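Local coordinates for protein GTP pyrophosphokinase YjbM (Bacillus subtilis, PDB 5DEC) that transfers pyrophosphate from ATP to GTP or GDP, making the alarmone (p)ppGpp of the stringent response as a cooperative homotetramer, at residues A58-K63 / Q78-L83; E14-P19 / H72-M77. All blocks are in the same frame, centred on the assembly; numbering follows the deposited sequence.

Contact 1: residues A58-K63 / Q78-L83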
ATOM      1  N   ALA B  58     -11.925 -22.717   0.540  1.00 60.23           N
ATOM      2  CA  ALA B  58     -12.885 -23.403   1.400  1.00 68.01           C
ATOM      3  C   ALA B  58     -14.288 -22.837   1.204  1.00 69.49           C
ATOM      4  O   ALA B  58     -15.268 -23.580   1.084  1.00 68.81           O
ATOM      5  CB  ALA B  58     -12.467 -23.293   2.859  1.00 69.08           C
ATOM      6  N   SER B  59     -14.378 -21.512   1.193  1.00 56.45           N
ATOM      7  CA  SER B  59     -15.666 -20.851   1.104  1.00 51.84           C
ATOM      8  C   SER B  59     -16.254 -21.010  -0.294  1.00 54.03           C
ATOM      9  O   SER B  59     -17.472 -21.040  -0.450  1.00 62.43           O
ATOM     10  CB  SER B  59     -15.533 -19.373   1.469  1.00 60.83           C
ATOM     11  OG  SER B  59     -16.742 -18.681   1.201  1.00 73.38           O
ATOM     12  N   ILE B  60     -15.392 -21.118  -1.307  1.00 55.51           N
ATOM     13  CA  ILE B  60     -15.850 -21.390  -2.669  1.00 57.54           C
ATOM     14  C   ILE B  60     -16.457 -22.788  -2.734  1.00 65.76           C
ATOM     15  O   ILE B  60     -17.568 -22.966  -3.237  1.00 63.46           O
ATOM     16  CB  ILE B  60     -14.712 -21.283  -3.717  1.00 47.57           C
ATOM     17  CG1 ILE B  60     -14.196 -19.847  -3.824  1.00 46.72           C
ATOM     18  CG2 ILE B  60     -15.218 -21.706  -5.089  1.00 47.35           C
ATOM     19  CD1 ILE B  60     -13.015 -19.701  -4.777  1.00 45.79           C
ATOM     20  N   LEU B  61     -15.709 -23.774  -2.240  1.00 69.40           N
ATOM     21  CA  LEU B  61     -16.172 -25.165  -2.199  1.00 72.32           C
ATOM     22  C   LEU B  61     -17.462 -25.313  -1.386  1.00 74.65           C
ATOM     23  O   LEU B  61     -18.417 -25.936  -1.849  1.00 73.55           O
ATOM     24  CB  LEU B  61     -15.079 -26.083  -1.644  1.00 73.11           C
ATOM     25  CG  LEU B  61     -13.831 -26.277  -2.514  1.00 72.22           C
ATOM     26  CD1 LEU B  61     -12.735 -27.008  -1.751  1.00 74.13           C
ATOM     27  CD2 LEU B  61     -14.167 -27.018  -3.804  1.00 69.99           C
ATOM     28  N   GLU B  62     -17.491 -24.730  -0.188  1.00 81.80           N
ATOM     29  CA  GLU B  62     -18.675 -24.814   0.671  1.00 88.45           C
ATOM     30  C   GLU B  62     -19.943 -24.289   0.028  1.00 85.16           C
ATOM     31  O   GLU B  62     -20.992 -24.936   0.075  1.00 86.45           O
ATOM     32  CB  GLU B  62     -18.453 -24.030   1.964  1.00 94.33           C
ATOM     33  CG  GLU B  62     -17.615 -24.677   3.032  1.00101.77           C
ATOM     34  CD  GLU B  62     -18.469 -25.378   4.082  1.00111.13           C
ATOM     35  OE1 GLU B  62     -19.690 -25.108   4.148  1.00116.28           O
ATOM     36  OE2 GLU B  62     -17.917 -26.180   4.863  1.00111.89           O
ATOM     37  N   LYS B  63     -19.841 -23.130  -0.604  1.00 78.65           N
ATOM     38  CA  LYS B  63     -20.993 -22.565  -1.275  1.00 77.66           C
ATOM     39  C   LYS B  63     -21.360 -23.360  -2.528  1.00 80.87           C
ATOM     40  O   LYS B  63     -22.534 -23.464  -2.884  1.00 84.04           O
ATOM     41  CB  LYS B  63     -20.721 -21.101  -1.621  1.00 76.28           C
ATOM     42  CG  LYS B  63     -21.641 -20.549  -2.686  1.00 76.59           C
ATOM     43  CD  LYS B  63     -21.558 -19.048  -2.796  1.00 76.00           C
ATOM     44  CE  LYS B  63     -22.376 -18.563  -3.977  1.00 77.44           C
ATOM     45  NZ  LYS B  63     -22.416 -17.078  -4.083  1.00 74.58           N
ATOM     46  N   GLN B  78     -20.637 -15.871  -9.209  1.00 47.11           N
ATOM     47  CA  GLN B  78     -20.572 -14.444  -9.470  1.00 40.65           C
ATOM     48  C   GLN B  78     -19.738 -13.672  -8.456  1.00 42.03           C
ATOM     49  O   GLN B  78     -19.412 -12.509  -8.685  1.00 44.12           O
ATOM     50  CB  GLN B  78     -21.975 -13.859  -9.493  1.00 39.94           C
ATOM     51  CG  GLN B  78     -22.807 -14.320 -10.657  1.00 47.76           C
ATOM     52  CD  GLN B  78     -24.168 -13.673 -10.645  1.00 55.31           C
ATOM     53  OE1 GLN B  78     -24.697 -13.338  -9.581  1.00 53.93           O
ATOM     54  NE2 GLN B  78     -24.749 -13.491 -11.827  1.00 64.71           N
ATOM     55  N   ASP B  79     -19.417 -14.299  -7.328  1.00 41.22           N
ATOM     56  CA  ASP B  79     -18.788 -13.561  -6.235  1.00 42.94           C
ATOM     57  C   ASP B  79     -17.483 -14.180  -5.748  1.00 42.64           C
ATOM     58  O   ASP B  79     -17.079 -13.972  -4.606  1.00 40.34           O
ATOM     59  CB  ASP B  79     -19.753 -13.448  -5.061  1.00 40.71           C
ATOM     60  CG  ASP B  79     -20.118 -14.797  -4.485  1.00 57.76           C
ATOM     61  OD1 ASP B  79     -20.109 -15.793  -5.238  1.00 63.03           O
ATOM     62  OD2 ASP B  79     -20.402 -14.863  -3.274  1.00 62.68           O
ATOM     63  N   ILE B  80     -16.803 -14.906  -6.624  1.00 38.28           N
ATOM     64  CA  ILE B  80     -15.461 -15.352  -6.318  1.00 34.85           C
ATOM     65  C   ILE B  80     -14.616 -14.114  -6.066  1.00 38.19           C
ATOM     66  O   ILE B  80     -13.855 -14.046  -5.088  1.00 37.60           O
ATOM     67  CB  ILE B  80     -14.893 -16.212  -7.453  1.00 36.08           C
ATOM     68  CG1 ILE B  80     -15.699 -17.507  -7.549  1.00 39.75           C
ATOM     69  CG2 ILE B  80     -13.420 -16.521  -7.214  1.00 32.44           C
ATOM     70  CD1 ILE B  80     -15.422 -18.304  -8.799  1.00 44.64           C
ATOM     71  N   ALA B  81     -14.779 -13.119  -6.934  1.00 31.70           N
ATOM     72  CA  ALA B  81     -14.180 -11.808  -6.720  1.00 30.24           C
ATOM     73  C   ALA B  81     -15.255 -10.841  -6.237  1.00 29.42           C
ATOM     74  O   ALA B  81     -16.361 -10.803  -6.799  1.00 28.73           O
ATOM     75  CB  ALA B  81     -13.543 -11.301  -7.993  1.00 26.15           C
ATOM     76  N   GLY B  82     -14.955 -10.064  -5.202  1.00 28.29           N
ATOM     77  CA  GLY B  82     -15.954  -9.132  -4.687  1.00 30.38           C
ATOM     78  C   GLY B  82     -15.371  -7.813  -4.224  1.00 28.69           C
ATOM     79  O   GLY B  82     -14.277  -7.766  -3.660  1.00 29.63           O
ATOM     80  N   LEU B  83     -16.101  -6.724  -4.452  1.00 22.11           N
ATOM     81  CA  LEU B  83     -15.726  -5.448  -3.860  1.00 27.08           C
ATOM     82  C   LEU B  83     -16.879  -4.910  -3.047  1.00 26.05           C
ATOM     83  O   LEU B  83     -18.041  -5.275  -3.267  1.00 28.40           O
ATOM     84  CB  LEU B  83     -15.308  -4.414  -4.906  1.00 31.91           C
ATOM     85  CG  LEU B  83     -13.852  -4.602  -5.339  1.00 42.94           C
ATOM     86  CD1 LEU B  83     -13.788  -5.551  -6.525  1.00 36.65           C
ATOM     87  CD2 LEU B  83     -13.173  -3.289  -5.624  1.00 42.57           C
TER

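Contact 2: residues E14-P19 / H72-M77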
ATOM      1  N   GLU B  14      -4.729 -21.934  -6.719  1.00 72.33           N
ATOM      2  CA  GLU B  14      -4.097 -20.639  -6.571  1.00 72.63           C
ATOM      3  C   GLU B  14      -3.778 -20.065  -7.941  1.00 65.04           C
ATOM      4  O   GLU B  14      -3.767 -18.850  -8.124  1.00 60.10           O
ATOM      5  CB  GLU B  14      -2.829 -20.764  -5.720  1.00 79.65           C
ATOM      6  CG  GLU B  14      -2.595 -19.621  -4.739  1.00 91.73           C
ATOM      7  CD  GLU B  14      -3.734 -19.416  -3.753  1.00104.64           C
ATOM      8  OE1 GLU B  14      -4.468 -20.384  -3.451  1.00112.32           O
ATOM      9  OE2 GLU B  14      -3.886 -18.276  -3.269  1.00105.54           O
ATOM     10  N   ARG B  15      -3.582 -20.946  -8.917  1.00 59.26           N
ATOM     11  CA  ARG B  15      -3.399 -20.516 -10.291  1.00 61.64           C
ATOM     12  C   ARG B  15      -4.749 -20.094 -10.892  1.00 55.29           C
ATOM     13  O   ARG B  15      -4.807 -19.158 -11.687  1.00 53.17           O
ATOM     14  CB  ARG B  15      -2.716 -21.631 -11.111  1.00 71.69           C
ATOM     15  CG  ARG B  15      -3.298 -21.936 -12.482  1.00 82.36           C
ATOM     16  CD  ARG B  15      -2.755 -23.268 -13.030  1.00 94.29           C
ATOM     17  NE  ARG B  15      -1.292 -23.331 -12.968  1.00 97.67           N
ATOM     18  CZ  ARG B  15      -0.598 -24.328 -12.421  1.00 97.31           C
ATOM     19  NH1 ARG B  15      -1.224 -25.377 -11.898  1.00 97.46           N
ATOM     20  NH2 ARG B  15       0.729 -24.280 -12.408  1.00 95.76           N
ATOM     21  N   PHE B  16      -5.826 -20.763 -10.486  1.00 53.24           N
ATOM     22  CA  PHE B  16      -7.189 -20.418 -10.917  1.00 48.87           C
ATOM     23  C   PHE B  16      -7.630 -19.047 -10.389  1.00 43.35           C
ATOM     24  O   PHE B  16      -8.397 -18.337 -11.032  1.00 41.93           O
ATOM     25  CB  PHE B  16      -8.173 -21.489 -10.435  1.00 46.25           C
ATOM     26  CG  PHE B  16      -9.632 -21.132 -10.623  1.00 45.53           C
ATOM     27  CD1 PHE B  16     -10.223 -21.194 -11.875  1.00 48.80           C
ATOM     28  CD2 PHE B  16     -10.418 -20.776  -9.537  1.00 45.22           C
ATOM     29  CE1 PHE B  16     -11.558 -20.874 -12.043  1.00 48.42           C
ATOM     30  CE2 PHE B  16     -11.755 -20.460  -9.700  1.00 46.36           C
ATOM     31  CZ  PHE B  16     -12.324 -20.511 -10.955  1.00 46.94           C
ATOM     32  N   LEU B  17      -7.160 -18.692  -9.205  1.00 36.05           N
ATOM     33  CA  LEU B  17      -7.622 -17.483  -8.538  1.00 39.42           C
ATOM     34  C   LEU B  17      -6.812 -16.242  -8.896  1.00 38.15           C
ATOM     35  O   LEU B  17      -7.233 -15.117  -8.607  1.00 32.39           O
ATOM     36  CB  LEU B  17      -7.591 -17.694  -7.027  1.00 39.06           C
ATOM     37  CG  LEU B  17      -8.559 -18.755  -6.496  1.00 39.39           C
ATOM     38  CD1 LEU B  17      -8.399 -18.877  -4.998  1.00 38.56           C
ATOM     39  CD2 LEU B  17     -10.007 -18.403  -6.835  1.00 41.37           C
ATOM     40  N   VAL B  18      -5.652 -16.448  -9.517  1.00 37.68           N
ATOM     41  CA  VAL B  18      -4.770 -15.336  -9.880  1.00 37.06           C
ATOM     42  C   VAL B  18      -5.498 -14.229 -10.668  1.00 31.52           C
ATOM     43  O   VAL B  18      -5.408 -13.056 -10.293  1.00 34.12           O
ATOM     44  CB  VAL B  18      -3.547 -15.820 -10.694  1.00 43.46           C
ATOM     45  CG1 VAL B  18      -2.893 -14.657 -11.389  1.00 43.94           C
ATOM     46  CG2 VAL B  18      -2.538 -16.524  -9.791  1.00 52.19           C
ATOM     47  N   PRO B  19      -6.246 -14.586 -11.730  1.00 30.45           N
ATOM     48  CA  PRO B  19      -6.942 -13.502 -12.442  1.00 34.39           C
ATOM     49  C   PRO B  19      -7.981 -12.783 -11.581  1.00 36.19           C
ATOM     50  O   PRO B  19      -8.195 -11.583 -11.765  1.00 28.06           O
ATOM     51  CB  PRO B  19      -7.652 -14.218 -13.594  1.00 35.08           C
ATOM     52  CG  PRO B  19      -6.999 -15.549 -13.696  1.00 44.35           C
ATOM     53  CD  PRO B  19      -6.521 -15.898 -12.340  1.00 37.88           C
ATOM     54  N   HIS B  72     -16.637 -28.162 -12.142  1.00 96.17           N
ATOM     55  CA  HIS B  72     -16.249 -27.676 -13.468  1.00 96.61           C
ATOM     56  C   HIS B  72     -16.950 -26.388 -13.940  1.00 88.14           C
ATOM     57  O   HIS B  72     -16.543 -25.815 -14.958  1.00 84.86           O
ATOM     58  CB  HIS B  72     -16.452 -28.776 -14.520  1.00104.51           C
ATOM     59  CG  HIS B  72     -17.851 -29.309 -14.588  1.00112.96           C
ATOM     60  ND1 HIS B  72     -18.684 -29.068 -15.663  1.00116.55           N
ATOM     61  CD2 HIS B  72     -18.554 -30.088 -13.738  1.00114.67           C
ATOM     62  CE1 HIS B  72     -19.843 -29.660 -15.458  1.00119.21           C
ATOM     63  NE2 HIS B  72     -19.797 -30.288 -14.297  1.00118.25           N
ATOM     64  N   GLU B  73     -18.003 -25.937 -13.251  1.00 85.87           N
ATOM     65  CA  GLU B  73     -18.638 -24.671 -13.655  1.00 88.77           C
ATOM     66  C   GLU B  73     -18.565 -23.646 -12.511  1.00 75.56           C
ATOM     67  O   GLU B  73     -19.392 -22.731 -12.443  1.00 69.81           O
ATOM     68  CB  GLU B  73     -20.099 -24.838 -14.144  1.00 98.81           C
ATOM     69  CG  GLU B  73     -21.155 -25.137 -13.094  1.00109.66           C
ATOM     70  CD  GLU B  73     -21.102 -26.517 -12.584  1.00116.12           C
ATOM     71  OE1 GLU B  73     -20.326 -27.354 -13.101  1.00118.66           O
ATOM     72  OE2 GLU B  73     -21.808 -26.714 -11.592  1.00115.29           O
ATOM     73  N   ILE B  74     -17.603 -23.804 -11.599  1.00 69.95           N
ATOM     74  CA  ILE B  74     -17.488 -22.877 -10.469  1.00 65.90           C
ATOM     75  C   ILE B  74     -17.263 -21.485 -11.045  1.00 62.07           C
ATOM     76  O   ILE B  74     -17.638 -20.486 -10.443  1.00 59.24           O
ATOM     77  CB  ILE B  74     -16.358 -23.247  -9.484  1.00 68.38           C
ATOM     78  CG1 ILE B  74     -15.012 -23.270 -10.206  1.00 73.00           C
ATOM     79  CG2 ILE B  74     -16.630 -24.597  -8.820  1.00 67.52           C
ATOM     80  CD1 ILE B  74     -13.891 -23.854  -9.399  1.00 77.48           C
ATOM     81  N   GLU B  75     -16.708 -21.438 -12.250  1.00 62.50           N
ATOM     82  CA  GLU B  75     -16.383 -20.193 -12.917  1.00 64.44           C
ATOM     83  C   GLU B  75     -17.657 -19.391 -13.203  1.00 67.51           C
ATOM     84  O   GLU B  75     -17.590 -18.252 -13.659  1.00 73.49           O
ATOM     85  CB  GLU B  75     -15.657 -20.493 -14.224  1.00 77.39           C
ATOM     86  CG  GLU B  75     -15.096 -21.910 -14.279  1.00 89.50           C
ATOM     87  CD  GLU B  75     -14.087 -22.109 -15.387  1.00 98.45           C
ATOM     88  OE1 GLU B  75     -14.355 -21.665 -16.525  1.00101.96           O
ATOM     89  OE2 GLU B  75     -13.027 -22.712 -15.118  1.00 98.95           O
ATOM     90  N   THR B  76     -18.811 -19.999 -12.934  1.00 60.65           N
ATOM     91  CA  THR B  76     -20.108 -19.348 -13.093  1.00 60.97           C
ATOM     92  C   THR B  76     -20.465 -18.559 -11.848  1.00 54.87           C
ATOM     93  O   THR B  76     -21.351 -17.705 -11.876  1.00 56.38           O
ATOM     94  CB  THR B  76     -21.234 -20.374 -13.371  1.00 64.51           C
ATOM     95  OG1 THR B  76     -20.736 -21.420 -14.214  1.00 72.77           O
ATOM     96  CG2 THR B  76     -22.428 -19.710 -14.037  1.00 64.46           C
ATOM     97  N   MET B  77     -19.782 -18.871 -10.749  1.00 53.50           N
ATOM     98  CA  MET B  77     -19.999 -18.186  -9.481  1.00 50.43           C
ATOM     99  C   MET B  77     -19.693 -16.699  -9.636  1.00 56.82           C
ATOM    100  O   MET B  77     -18.634 -16.311 -10.140  1.00 61.01           O
ATOM    101  CB  MET B  77     -19.141 -18.812  -8.376  1.00 51.76           C
ATOM    102  CG  MET B  77     -19.613 -18.530  -6.962  1.00 59.77           C
ATOM    103  SD  MET B  77     -18.726 -19.507  -5.722  1.00 95.71           S
ATOM    104  CE  MET B  77     -19.108 -21.171  -6.292  1.00 57.81           C
TER

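Contact 1: residues A58-K63 / Q78-L83
The carboxylate of Asp79 is the flat group of this contact, and Lys63 reaches it from above its plane. NZ of Lys63 forms a salt bridge with OD1 of Asp79 at 2.9 Å, 38° out of the carboxylate plane. The hydrogen bond from Lys63 NZ to Asp79 OD2, at 3.1 Å, is weak. OD2 has a stronger partner in Lys55, so two lysines grip this carboxylate. Lys63 gets there as a fully extended chain, with CG anti to the backbone N (chi1 162°), and it meets Asp79 coming from the opposite direction. One turn back on the helix, the methyl CD1 of Ile60 touches the branch methyl CG2 of Ile80 at 4.0 Å. The two buried isoleucines cross at about a right angle.

Lys63 and Asp79 both belong to the ATP site, and Asp79 also binds magnesium. Its side chain lies about 4 Å from that of Glu146, the probable proton acceptor. The contact sets helix 57-66 against the turn that leads into strand 81-87. This strand lies between strands 49-54 and 139-151 in the mixed sheet, while Tyr20 of helix 11-38 packs on Ile80.

Contact 2: residues E14-P19 / H72-M77
Phe16 and Glu75 have the nearest CA atoms, 9.4 Å apart, so the helical segment 14-19 and the loop 72-77 meet through side chains alone. Phe16 bridges the gap. Its first torsion (chi1 171°) turns CG away from the backbone N and sends the ring out from the helix toward the loop. The far end of the ring does the touching. CZ of Phe16 lies 3.9 Å from CG1 of Ile74, and CE2 of Phe16 is 4.0 Å from CD1 of Ile74. The isoleucine meets the ring obliquely, and Ile69 packs on the same side chain. Glu75 adds a second contact at the ring's other flank, where its OE2 comes within 3.9 Å of Phe16 CE1. The ring and the carboxylate are turned 26° from each other, and the glutamate is exposed.

The loop is tied locally. OG1 of Thr76 donates a hydrogen bond to the backbone O of Glu73, at 2.6 Å. Met77 N bonds to Ile74 O at 2.7 Å, and the loop includes a short 3-10 segment around Glu75. Tyr20, one turn further along the helix, also meets the Phe16 ring, with the planes at about 45°. An alanine in place of Phe16 would probably open a gap beside Ile74 and take away the ring that Tyr20 packs against.

This is hydrophobic packing of a helix against a loop through one aromatic residue. It joins the N-terminal helix 11-38 to the connection between helix 57-66 and strand 81-87 of the RelA/SpoT synthetase fold.

How the contacts relate
Contacts 1 and 2 are neighbours, with centres about 9 Å apart, and their segments alternate along the chain. Residues 72-77 run directly into 78-83, so the loop packed in contact 2 leads straight to the metal-binding Asp79 of contact 1. Leu17 joins the two: its CD2 lies 3.9 Å from Ile60 CD1 and also 3.9 Å from Ile80 CG2. Met77 CE packs 3.9 Å from Ile60 O, and Ile80 CD1 is 3.5 Å from Ile74 O. Contact 1 holds ATP-site residues directly. Contact 2 is more peripheral, although the side chain of Ile74 comes about 5 Å from that of Ala64, another ATP-site residue.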